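Local coordinates for uncharacterized protein (Danio rerio, PDB 5HBA) that probably serves, through its globular domain, as a recognition module of complement C1q in innate immunity, at residues L96-L99 against K100-V104. Residues are numbered along the deposited sequence; the frame is centred on the assembly and turned at random.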
loop_
_atom_site.group_PDB
_atom_site.type_symbol
_atom_site.label_atom_id
_atom_site.label_comp_id
_atom_site.label_asym_id
_atom_site.label_seq_id
_atom_site.Cartn_x
_atom_site.Cartn_y
_atom_site.Cartn_z
ATOM N N LEU A 96 -5.204 -6.025 -10.798
ATOM C CA LEU A 96 -6.125 -5.940 -11.929
ATOM C C LEU A 96 -5.637 -6.733 -13.142
ATOM O O LEU A 96 -4.438 -6.781 -13.422
ATOM C CB LEU A 96 -6.298 -4.473 -12.346
ATOM C CG LEU A 96 -6.775 -3.477 -11.285
ATOM C CD1 LEU A 96 -6.825 -2.062 -11.872
ATOM C CD2 LEU A 96 -8.131 -3.882 -10.753
ATOM N N THR A 97 -6.579 -7.324 -13.872
ATOM C CA THR A 97 -6.291 -7.981 -15.143
ATOM C C THR A 97 -6.556 -6.986 -16.258
ATOM O O THR A 97 -7.665 -6.448 -16.353
ATOM C CB THR A 97 -7.226 -9.196 -15.362
ATOM O OG1 THR A 97 -7.167 -10.053 -14.220
ATOM C CG2 THR A 97 -6.810 -9.976 -16.596
ATOM N N LEU A 98 -5.557 -6.741 -17.103
ATOM C CA LEU A 98 -5.692 -5.734 -18.145
ATOM C C LEU A 98 -5.479 -6.302 -19.551
ATOM O O LEU A 98 -4.655 -7.199 -19.753
ATOM C CB LEU A 98 -4.715 -4.582 -17.905
ATOM C CG LEU A 98 -4.757 -3.839 -16.566
ATOM C CD1 LEU A 98 -3.625 -2.815 -16.518
ATOM C CD2 LEU A 98 -6.098 -3.151 -16.367
ATOM N N LEU A 99 -6.223 -5.774 -20.518
ATOM C CA LEU A 99 -5.996 -6.110 -21.926
ATOM C C LEU A 99 -5.182 -5.003 -22.574
ATOM O O LEU A 99 -5.048 -3.917 -22.004
ATOM C CB LEU A 99 -7.325 -6.273 -22.667
ATOM C CG LEU A 99 -8.202 -7.386 -22.098
ATOM C CD1 LEU A 99 -9.507 -7.559 -22.866
ATOM C CD2 LEU A 99 -7.400 -8.670 -22.101
ATOM N N LYS A 100 -4.641 -5.267 -23.761
ATOM C CA LYS A 100 -3.835 -4.269 -24.461
ATOM C C LYS A 100 -4.698 -3.050 -24.746
ATOM O O LYS A 100 -5.829 -3.185 -25.209
ATOM C CB LYS A 100 -3.273 -4.842 -25.763
ATOM C CG LYS A 100 -2.117 -4.021 -26.374
ATOM C CD LYS A 100 -1.521 -4.752 -27.579
ATOM C CE LYS A 100 -0.091 -4.314 -27.865
ATOM N NZ LYS A 100 -0.025 -2.924 -28.386
ATOM N N GLY A 101 -4.179 -1.865 -24.439
ATOM C CA GLY A 101 -4.936 -0.639 -24.618
ATOM C C GLY A 101 -5.738 -0.162 -23.409
ATOM O O GLY A 101 -6.122 1.011 -23.362
ATOM N N ASP A 102 -6.012 -1.045 -22.447
ATOM C CA ASP A 102 -6.728 -0.628 -21.236
ATOM C C ASP A 102 -5.952 0.465 -20.505
ATOM O O ASP A 102 -4.718 0.441 -20.459
ATOM C CB ASP A 102 -6.956 -1.803 -20.273
ATOM C CG ASP A 102 -7.955 -2.809 -20.796
ATOM O OD1 ASP A 102 -8.671 -2.492 -21.774
ATOM O OD2 ASP A 102 -8.028 -3.921 -20.215
ATOM N N LYS A 103 -6.673 1.427 -19.935
ATOM C CA LYS A 103 -6.025 2.519 -19.215
ATOM C C LYS A 103 -6.335 2.419 -17.724
ATOM O O LYS A 103 -7.403 1.931 -17.350
ATOM C CB LYS A 103 -6.482 3.868 -19.774
ATOM C CG LYS A 103 -6.027 4.098 -21.218
ATOM C CD LYS A 103 -6.506 5.431 -21.775
ATOM C CE LYS A 103 -6.043 5.615 -23.219
ATOM N NZ LYS A 103 -4.553 5.805 -23.349
ATOM N N VAL A 104 -5.393 2.844 -16.880
ATOM C CA VAL A 104 -5.609 2.857 -15.427
ATOM C C VAL A 104 -5.141 4.196 -14.878
ATOM O O VAL A 104 -4.107 4.732 -15.311
ATOM C CB VAL A 104 -4.881 1.695 -14.716
ATOM C CG1 VAL A 104 -5.156 1.720 -13.207
ATOM C CG2 VAL A 104 -5.324 0.349 -15.297
#
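The carboxylate of Asp-102 turns one face to the backbone of Leu-99. Above that face, Leu-99 O sits 3.3 Å from Asp-102 CG, and to the same side of the plane Leu-99 N gives its hydrogen to OD2. The bond from Leu-99 N to Asp-102 OD2 is short at 2.6 Å and nearly straight (166°), but its donor stands 54° out of the carboxylate plane. Leu-99 CB flanks Asp-102 OD2 at 3.5 Å on this side too, the two side chains running alongside each other in a common direction. With chi1 at -70°, CG of Asp-102 lies opposite its own carbonyl carbon, which swings the carboxylate back over Leu-99. A second bond closes the ring of backbone: Asp-102 N donates to Leu-99 O over 3.1 Å. Leu-99 to Asp-102 thus form a type II beta turn, in which Gly-101 takes the positive-phi position where a CB would jam against the preceding carbonyl oxygen. Within the C1q-family jelly roll, this turn carries the chain from strand 87-98 of one sheet to strand 103-109 of the other. Were Asp-102 an alanine, the Leu-99 N-H would probably be left without its carboxylate acceptor. Inside the sandwich, the side chains of Leu-98 and Val-104 meet roughly perpendicular to each other. CG2 of Val-104 meets both methyls of Leu-98, at 3.7 Å from CD2 and 3.8 Å from CD1. Farther from the turn, Leu-96 CD1 makes a looser approach to Val-104 CG1 at 4.3 Å. Phe-52 of strand 48-59 touches all three of these apolar side chains, and Leu-66 of strand 62-68 packs on Val-104.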